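Local structure of Bd3460 (Bdellovibrio bacteriovorus, 5CEC) at residues 65-70 and 87-92; 98-103 and 110-115; 133-138 and 165-170. The protein binds the predatory endopeptidase Bd3459 as its ankyrin-repeat immunity protein and so probably protects the Bdellovibrio cell from its own enzyme. One frame throughout, in Å; residues are numbered along the deposited sequence.

Contact 1 of 3, residues 65-70 and 87-92; sequences TPLMNA and VNLELK
Met-68 reaches from the first turn of helix 66-72 to Leu-91 in the loop after helix 76-84. Its CB points toward that loop. CG is anti to the carbonyl carbon (chi1 -70°), and the chain runs extended from there. Met-68 SD receives a weak hydrogen bond from the backbone N of Thr-65, 3.6 Å away. Met-68 CE makes the crossing, 3.2 Å from Leu-91 O and 3.9 Å from Leu-91 CB, and it also touches the backbone N of Lys-92. On the same helix Leu-67 CD2 touches two side chains, 3.9 Å from Val-87 CG2 and 3.8 Å from Leu-89 CD2. Thr-65 CG2 meets Leu-91 CD1 where the two side chains cross at about a right angle. Thr-65 OG1 accepts a hydrogen bond from Met-68 N (3.1 Å), which caps the helix. A water 2.7 Å from Thr-65 OG1 also donates a weak bond to Asn-88 O. No direct hydrogen bond joins the two segments. Thr-65 to Met-68 match the Thr-Pro-Leu-His signature of the ankyrin repeat, with methionine in the histidine place; the threonine caps the first helix and the leucine packs on the loop that leaves the second.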
loop_
_atom_site.group_PDB
_atom_site.type_symbol
_atom_site.label_atom_id
_atom_site.label_comp_id
_atom_site.label_asym_id
_atom_site.label_seq_id
_atom_site.Cartn_x
_atom_site.Cartn_y
_atom_site.Cartn_z
ATOM N N THR B 65 12.379 19.648 -3.076
ATOM C CA THR B 65 13.726 19.099 -3.167
ATOM C C THR B 65 13.663 17.580 -3.324
ATOM O O THR B 65 12.633 16.959 -3.050
ATOM C CB THR B 65 14.487 19.347 -1.874
ATOM O OG1 THR B 65 13.788 18.718 -0.789
ATOM C CG2 THR B 65 14.656 20.842 -1.611
ATOM N N PRO B 66 14.790 16.960 -3.708
ATOM C CA PRO B 66 14.874 15.500 -3.668
ATOM C C PRO B 66 14.482 14.912 -2.325
ATOM O O PRO B 66 13.802 13.867 -2.275
ATOM C CB PRO B 66 16.359 15.235 -3.959
ATOM C CG PRO B 66 16.761 16.391 -4.810
ATOM C CD PRO B 66 15.994 17.567 -4.319
ATOM N N LEU B 67 14.963 15.506 -1.241
ATOM C CA LEU B 67 14.670 14.958 0.077
ATOM C C LEU B 67 13.174 14.965 0.368
ATOM O O LEU B 67 12.652 14.010 0.958
ATOM C CB LEU B 67 15.429 15.740 1.157
ATOM C CG LEU B 67 15.301 15.172 2.565
ATOM C CD1 LEU B 67 15.960 13.824 2.682
ATOM C CD2 LEU B 67 15.824 16.138 3.598
ATOM N N MET B 68 12.491 16.055 0.025
ATOM C CA MET B 68 11.031 16.109 0.222
ATOM C C MET B 68 10.329 15.018 -0.557
ATOM O O MET B 68 9.398 14.403 -0.037
ATOM C CB MET B 68 10.464 17.461 -0.177
ATOM C CG MET B 68 10.836 18.619 0.726
ATOM S SD MET B 68 10.404 20.133 -0.154
ATOM C CE MET B 68 11.479 21.286 0.670
ATOM N N ASN B 69 10.731 14.822 -1.802
ATOM C CA ASN B 69 10.182 13.758 -2.607
ATOM C C ASN B 69 10.398 12.382 -1.996
ATOM O O ASN B 69 9.467 11.581 -1.945
ATOM C CB ASN B 69 10.788 13.818 -4.010
ATOM C CG ASN B 69 10.081 14.789 -4.914
ATOM O OD1 ASN B 69 9.034 14.474 -5.448
ATOM N ND2 ASN B 69 10.651 15.972 -5.102
ATOM N N ALA B 70 11.618 12.091 -1.532
ATOM C CA ALA B 70 11.914 10.800 -0.924
ATOM C C ALA B 70 11.102 10.598 0.354
ATOM O O ALA B 70 10.631 9.497 0.631
ATOM C CB ALA B 70 13.391 10.691 -0.621
ATOM N N VAL B 87 22.434 17.013 2.843
ATOM C CA VAL B 87 21.469 17.960 2.323
ATOM C C VAL B 87 20.848 18.790 3.445
ATOM O O VAL B 87 20.796 18.379 4.621
ATOM C CB VAL B 87 20.360 17.232 1.534
ATOM C CG1 VAL B 87 20.967 16.519 0.341
ATOM C CG2 VAL B 87 19.513 16.318 2.435
ATOM N N ASN B 88 20.343 19.964 3.091
ATOM C CA ASN B 88 19.666 20.821 4.059
ATOM C C ASN B 88 18.296 20.241 4.400
ATOM O O ASN B 88 17.478 19.960 3.516
ATOM C CB ASN B 88 19.536 22.267 3.547
ATOM C CG ASN B 88 18.934 23.207 4.619
ATOM O OD1 ASN B 88 17.751 23.156 4.863
ATOM N ND2 ASN B 88 19.770 24.009 5.311
ATOM N N LEU B 89 18.031 20.072 5.696
ATOM C CA LEU B 89 16.804 19.431 6.134
ATOM C C LEU B 89 15.609 20.336 6.219
ATOM O O LEU B 89 14.478 19.847 6.318
ATOM C CB LEU B 89 17.000 18.744 7.487
ATOM C CG LEU B 89 18.140 17.727 7.648
ATOM C CD1 LEU B 89 18.118 17.073 9.010
ATOM C CD2 LEU B 89 18.074 16.672 6.553
ATOM N N GLU B 90 15.827 21.639 6.170
ATOM C CA GLU B 90 14.819 22.619 6.564
ATOM C C GLU B 90 14.231 23.458 5.440
ATOM O O GLU B 90 13.386 24.352 5.689
ATOM C CB GLU B 90 15.366 23.503 7.673
ATOM C CG GLU B 90 15.886 22.748 8.876
ATOM C CD GLU B 90 14.931 21.764 9.496
ATOM O OE1 GLU B 90 13.698 21.928 9.412
ATOM O OE2 GLU B 90 15.427 20.789 10.093
ATOM N N LEU B 91 14.596 23.143 4.202
ATOM C CA LEU B 91 13.936 23.801 3.074
ATOM C C LEU B 91 12.458 23.453 3.091
ATOM O O LEU B 91 12.047 22.412 3.610
ATOM C CB LEU B 91 14.602 23.432 1.761
ATOM C CG LEU B 91 16.075 23.860 1.655
ATOM C CD1 LEU B 91 16.716 23.264 0.429
ATOM C CD2 LEU B 91 16.183 25.371 1.643
ATOM N N LYS B 92 11.646 24.350 2.545
ATOM C CA LYS B 92 10.195 24.225 2.553
ATOM C C LYS B 92 9.623 24.369 1.163
ATOM O O LYS B 92 10.101 25.186 0.360
ATOM C CB LYS B 92 9.568 25.281 3.459
ATOM C CG LYS B 92 9.885 25.046 4.916
ATOM C CD LYS B 92 9.473 26.200 5.759
ATOM C CE LYS B 92 9.806 25.976 7.201
ATOM N NZ LYS B 92 9.823 27.292 7.894
HETATM O O HOH W 1 14.726 19.402 1.629
#

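Contact 2 of 3, residues 98-103 and 110-115; sequences TALAFA and DVAEEL
This is an apolar helix-to-helix contact inside one ankyrin repeat, and every residue that touches is buried. Helix 99-105 and helix 109-117 are the two antiparallel helices of the predicted repeat 95-127. Their short segments run at 154° to each other, with axes 8.7 Å apart at the closest point. Ala-103 and Ala-112 bring the backbones nearest, at 5.4 Å between their CA atoms. Alanine at both positions allows this close approach.

Leu-115 supplies one of the long side chains. Leu-115 CD1 lies over the first turn of helix 99-105, 3.7 Å from Leu-100 CA and 4.1 Å from Ala-99 CB. Leu-100 CG stands anti to the backbone N (chi1 177°), which carries the branch across although its CB does not face the partner. Leu-100 CD1 then rests 3.7 Å from Ala-112 CA and 3.8 Å from Ala-112 CB, and it also meets Leu-115 CB. The two leucines reach past each other, each to the other's backbone or CB. Further along, Ala-103 CB touches Val-111 CG1 at 3.7 Å and the backbone N of Ala-112 at 3.9 Å.

Thr-98 is the N-cap of helix 99-105, and its OG1 accepts a weak bond from Ala-101 N. The preceding repeat packs on the pair: Ala-99 touches Leu-67, and Val-111 touches Ala-71 and Val-79. Ala-112 touches Thr-145 of helix 143-152. The ring of Phe-102 ends up far from helix 109-117 and packs on Arg-392 of the Bd3459 chain. No hydrogen bond or salt bridge crosses between the segments. The pairing therefore rests on the fit of methyl groups against small residues and backbone, while backbone bonds such as Ala-103 N to Ala-99 O and Leu-115 N to Val-111 O stay within each helix.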
loop_
_atom_site.group_PDB
_atom_site.type_symbol
_atom_site.label_atom_id
_atom_site.label_comp_id
_atom_site.label_asym_id
_atom_site.label_seq_id
_atom_site.Cartn_x
_atom_site.Cartn_y
_atom_site.Cartn_z
ATOM N N THR B 98 8.621 21.136 5.426
ATOM C CA THR B 98 9.936 20.516 5.329
ATOM C C THR B 98 9.763 19.021 5.021
ATOM O O THR B 98 8.626 18.465 5.062
ATOM C CB THR B 98 10.734 20.618 6.622
ATOM O OG1 THR B 98 10.080 19.828 7.616
ATOM C CG2 THR B 98 10.879 22.076 7.102
ATOM N N ALA B 99 10.858 18.365 4.673
ATOM C CA ALA B 99 10.852 16.922 4.463
ATOM C C ALA B 99 10.220 16.150 5.613
ATOM O O ALA B 99 9.475 15.195 5.378
ATOM C CB ALA B 99 12.255 16.369 4.191
ATOM N N LEU B 100 10.506 16.567 6.847
ATOM C CA LEU B 100 9.929 15.881 7.998
ATOM C C LEU B 100 8.412 16.033 8.006
ATOM O O LEU B 100 7.689 15.062 8.322
ATOM C CB LEU B 100 10.556 16.396 9.297
ATOM C CG LEU B 100 9.980 15.789 10.579
ATOM C CD1 LEU B 100 10.041 14.255 10.607
ATOM C CD2 LEU B 100 10.716 16.353 11.789
ATOM N N ALA B 101 7.914 17.219 7.693
ATOM C CA ALA B 101 6.465 17.377 7.540
ATOM C C ALA B 101 5.895 16.510 6.450
ATOM O O ALA B 101 4.852 15.898 6.674
ATOM C CB ALA B 101 6.099 18.825 7.312
ATOM N N PHE B 102 6.551 16.403 5.320
ATOM C CA PHE B 102 6.106 15.476 4.266
ATOM C C PHE B 102 6.020 14.048 4.766
ATOM O O PHE B 102 5.052 13.349 4.478
ATOM C CB PHE B 102 7.000 15.545 3.035
ATOM C CG PHE B 102 6.650 16.643 2.097
ATOM C CD1 PHE B 102 5.598 16.469 1.229
ATOM C CD2 PHE B 102 7.339 17.865 2.067
ATOM C CE1 PHE B 102 5.217 17.463 0.357
ATOM C CE2 PHE B 102 6.968 18.851 1.150
ATOM C CZ PHE B 102 5.911 18.635 0.304
ATOM N N ALA B 103 7.018 13.618 5.532
ATOM C CA ALA B 103 7.046 12.243 6.018
ATOM C C ALA B 103 5.879 12.001 6.970
ATOM O O ALA B 103 5.127 11.041 6.807
ATOM C CB ALA B 103 8.360 11.949 6.713
ATOM N N ASP B 110 8.621 5.661 9.576
ATOM C CA ASP B 110 10.026 5.229 9.553
ATOM C C ASP B 110 10.974 6.344 9.079
ATOM O O ASP B 110 12.049 6.582 9.664
ATOM C CB ASP B 110 10.207 3.955 8.702
ATOM C CG ASP B 110 9.655 4.087 7.200
ATOM O OD1 ASP B 110 8.831 5.021 6.817
ATOM O OD2 ASP B 110 10.075 3.213 6.397
ATOM N N VAL B 111 10.559 7.037 8.029
ATOM C CA VAL B 111 11.311 8.158 7.514
ATOM C C VAL B 111 11.338 9.282 8.547
ATOM O O VAL B 111 12.386 9.907 8.798
ATOM C CB VAL B 111 10.754 8.651 6.165
ATOM C CG1 VAL B 111 11.395 9.974 5.788
ATOM C CG2 VAL B 111 10.992 7.623 5.066
ATOM N N ALA B 112 10.199 9.542 9.160
ATOM C CA ALA B 112 10.126 10.617 10.155
ATOM C C ALA B 112 11.142 10.323 11.276
ATOM O O ALA B 112 11.879 11.236 11.704
ATOM C CB ALA B 112 8.723 10.733 10.743
ATOM N N GLU B 113 11.175 9.078 11.769
ATOM C CA GLU B 113 12.137 8.726 12.805
ATOM C C GLU B 113 13.562 8.954 12.375
ATOM O O GLU B 113 14.358 9.473 13.163
ATOM C CB GLU B 113 11.955 7.292 13.308
ATOM C CG GLU B 113 10.665 7.099 14.092
ATOM C CD GLU B 113 10.689 7.873 15.382
ATOM O OE1 GLU B 113 11.463 7.506 16.287
ATOM O OE2 GLU B 113 9.996 8.897 15.449
ATOM N N GLU B 114 13.875 8.569 11.140
ATOM C CA GLU B 114 15.203 8.765 10.581
ATOM C C GLU B 114 15.553 10.239 10.568
ATOM O O GLU B 114 16.661 10.611 10.923
ATOM C CB GLU B 114 15.278 8.170 9.172
ATOM C CG GLU B 114 16.663 8.187 8.538
ATOM C CD GLU B 114 17.644 7.187 9.133
ATOM O OE1 GLU B 114 17.226 6.228 9.819
ATOM O OE2 GLU B 114 18.851 7.375 8.893
ATOM N N LEU B 115 14.631 11.079 10.105
ATOM C CA LEU B 115 14.872 12.518 9.989
ATOM C C LEU B 115 15.055 13.170 11.351
ATOM O O LEU B 115 15.971 13.993 11.549
ATOM C CB LEU B 115 13.771 13.213 9.188
ATOM C CG LEU B 115 13.795 12.907 7.690
ATOM C CD1 LEU B 115 12.507 13.388 7.067
ATOM C CD2 LEU B 115 14.968 13.547 6.974
#

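Contact 3 of 3, residues 133-138 and 165-170; sequences TLFMRA and ETALFA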
loop_
_atom_site.group_PDB
_atom_site.type_symbol
_atom_site.label_atom_id
_atom_site.label_comp_id
_atom_site.label_asym_id
_atom_site.label_seq_id
_atom_site.Cartn_x
_atom_site.Cartn_y
_atom_site.Cartn_z
ATOM N N THR B 133 0.486 21.698 14.290
ATOM C CA THR B 133 1.881 21.377 14.544
ATOM C C THR B 133 2.200 19.970 14.068
ATOM O O THR B 133 1.319 19.109 13.990
ATOM C CB THR B 133 2.269 21.493 16.020
ATOM O OG1 THR B 133 1.538 20.511 16.761
ATOM C CG2 THR B 133 1.985 22.886 16.555
ATOM N N LEU B 134 3.461 19.729 13.763
ATOM C CA LEU B 134 3.938 18.364 13.479
ATOM C C LEU B 134 3.537 17.399 14.605
ATOM O O LEU B 134 3.094 16.265 14.351
ATOM C CB LEU B 134 5.450 18.339 13.308
ATOM C CG LEU B 134 6.036 17.047 12.766
ATOM C CD1 LEU B 134 5.803 16.979 11.254
ATOM C CD2 LEU B 134 7.518 16.956 13.067
ATOM N N PHE B 135 3.728 17.850 15.843
ATOM C CA PHE B 135 3.367 17.022 16.997
ATOM C C PHE B 135 1.906 16.604 16.948
ATOM O O PHE B 135 1.592 15.435 17.180
ATOM C CB PHE B 135 3.638 17.721 18.344
ATOM C CG PHE B 135 3.161 16.892 19.488
ATOM C CD1 PHE B 135 3.821 15.735 19.832
ATOM C CD2 PHE B 135 1.993 17.228 20.156
ATOM C CE1 PHE B 135 3.320 14.902 20.826
ATOM C CE2 PHE B 135 1.468 16.406 21.118
ATOM C CZ PHE B 135 2.141 15.244 21.472
ATOM N N MET B 136 1.015 17.553 16.673
ATOM C CA MET B 136 -0.404 17.224 16.602
ATOM C C MET B 136 -0.719 16.143 15.593
ATOM O O MET B 136 -1.495 15.240 15.857
ATOM C CB MET B 136 -1.238 18.474 16.284
ATOM C CG MET B 136 -1.335 19.398 17.445
ATOM S SD MET B 136 -2.055 20.993 17.022
ATOM C CE MET B 136 -3.763 20.553 16.744
ATOM N N ARG B 137 -0.129 16.247 14.427
ATOM C CA ARG B 137 -0.377 15.301 13.374
ATOM C C ARG B 137 0.125 13.909 13.771
ATOM O O ARG B 137 -0.559 12.889 13.576
ATOM C CB ARG B 137 0.226 15.789 12.047
ATOM C CG ARG B 137 -0.107 14.908 10.852
ATOM C CD ARG B 137 -1.595 14.722 10.585
ATOM N NE ARG B 137 -2.296 16.012 10.591
ATOM C CZ ARG B 137 -2.378 16.869 9.565
ATOM N NH1 ARG B 137 -1.912 16.540 8.378
ATOM N NH2 ARG B 137 -2.934 18.054 9.747
ATOM N N ALA B 138 1.338 13.842 14.316
ATOM C CA ALA B 138 1.868 12.566 14.838
ATOM C C ALA B 138 1.019 12.016 15.990
ATOM O O ALA B 138 0.759 10.819 16.059
ATOM C CB ALA B 138 3.305 12.751 15.277
ATOM N N GLU B 165 -5.859 25.383 18.968
ATOM C CA GLU B 165 -6.074 24.014 19.422
ATOM C C GLU B 165 -4.764 23.264 19.519
ATOM O O GLU B 165 -3.872 23.428 18.685
ATOM C CB GLU B 165 -7.021 23.294 18.442
ATOM C CG GLU B 165 -8.418 23.878 18.505
ATOM C CD GLU B 165 -9.479 23.081 17.765
ATOM O OE1 GLU B 165 -9.135 22.118 17.035
ATOM O OE2 GLU B 165 -10.664 23.441 17.900
ATOM N N THR B 166 -4.664 22.429 20.550
ATOM C CA THR B 166 -3.586 21.475 20.740
ATOM C C THR B 166 -4.053 20.078 20.358
ATOM O O THR B 166 -5.213 19.846 19.975
ATOM C CB THR B 166 -3.163 21.496 22.208
ATOM O OG1 THR B 166 -4.303 21.128 22.985
ATOM C CG2 THR B 166 -2.687 22.878 22.612
ATOM N N ALA B 167 -3.135 19.130 20.447
ATOM C CA ALA B 167 -3.443 17.714 20.158
ATOM C C ALA B 167 -4.609 17.182 20.948
ATOM O O ALA B 167 -5.368 16.357 20.447
ATOM C CB ALA B 167 -2.221 16.853 20.394
ATOM N N LEU B 168 -4.762 17.658 22.187
ATOM C CA LEU B 168 -5.901 17.233 23.004
ATOM C C LEU B 168 -7.230 17.469 22.302
ATOM O O LEU B 168 -8.146 16.666 22.442
ATOM C CB LEU B 168 -5.863 17.926 24.369
ATOM C CG LEU B 168 -6.822 17.336 25.408
ATOM C CD1 LEU B 168 -6.359 15.959 25.868
ATOM C CD2 LEU B 168 -6.893 18.233 26.622
ATOM N N PHE B 169 -7.337 18.575 21.579
ATOM C CA PHE B 169 -8.569 18.900 20.845
ATOM C C PHE B 169 -8.787 17.939 19.678
ATOM O O PHE B 169 -9.916 17.496 19.417
ATOM C CB PHE B 169 -8.487 20.335 20.295
ATOM C CG PHE B 169 -8.657 21.396 21.329
ATOM C CD1 PHE B 169 -7.674 21.677 22.273
ATOM C CD2 PHE B 169 -9.810 22.143 21.357
ATOM C CE1 PHE B 169 -7.868 22.670 23.196
ATOM C CE2 PHE B 169 -10.010 23.136 22.280
ATOM C CZ PHE B 169 -9.031 23.418 23.200
ATOM N N ALA B 170 -7.721 17.638 18.933
ATOM C CA ALA B 170 -7.857 16.727 17.799
ATOM C C ALA B 170 -8.293 15.338 18.226
ATOM O O ALA B 170 -9.163 14.734 17.621
ATOM C CB ALA B 170 -6.544 16.655 17.037
#
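Met-136 of helix 134-141 lies along the backbone at the start of helix 167-174, and three of its side-chain atoms touch there. Met-136 CG sits 3.5 Å from Ala-167 N and 4.0 Å from Ala-167 CB. Met-136 SD lies 3.5 Å from Glu-165 O. The chain then bends (chi3 71°), which brings Met-136 CE to 3.6 Å from Thr-166 O as well. Beside it, Phe-135 CE2 lies 3.8 Å from Ala-167 CB, with the methyl oblique to the ring. Ala-167 CB therefore meets both Phe-135 and Met-136. The backbones are close here, 4.7 Å between the CA atoms of Met-136 and Ala-167.

Around this lie the helix starts. Thr-133 caps helix 134-141: its OG1 accepts a hydrogen bond from Met-136 N at 3.0 Å, so the residue that makes most of the contact is itself held by the cap. Thr-166 is the N-cap of helix 167-174. The carboxylate of Glu-165 makes a salt bridge to Arg-173 and a hydrogen bond to Asn-194, while Asn-161 accepts from its backbone N. Phe-135 also packs on Leu-183 of helix 177-185.

This is stacking of neighbouring helices along an ankyrin-repeat array; Glu-165 to Ala-170 lie in the predicted repeat 163-195. No hydrogen bond crosses between the segments. The contact joins helix 134-141 to helix 167-174 through a thioether chain, a phenyl ring and an alanine methyl, and Met-136 meets backbone carbonyls by packing alone.

Overall arrangement
From the N terminus, contact 1 comes first: it joins helix 66-72 to the loop after helix 76-84 and so closes a helical hairpin. Contact 2 closes the shorter turn between helix 99-105 and helix 109-117. Contact 3 spans a whole helix, 143-152, to join helix 134-141 to helix 167-174. The three follow in series; none encloses or crosses another. Contacts 1 and 2 touch, for instance where Thr-98 CG2 packs on Leu-91 O and Lys-92 CG. Contacts 2 and 3 touch where Leu-100 meets Leu-134, linking helix 99-105 to helix 134-141. Contacts 1 and 3 do not touch, their centres lying about 23 Å apart on opposite sides of the chain's centre.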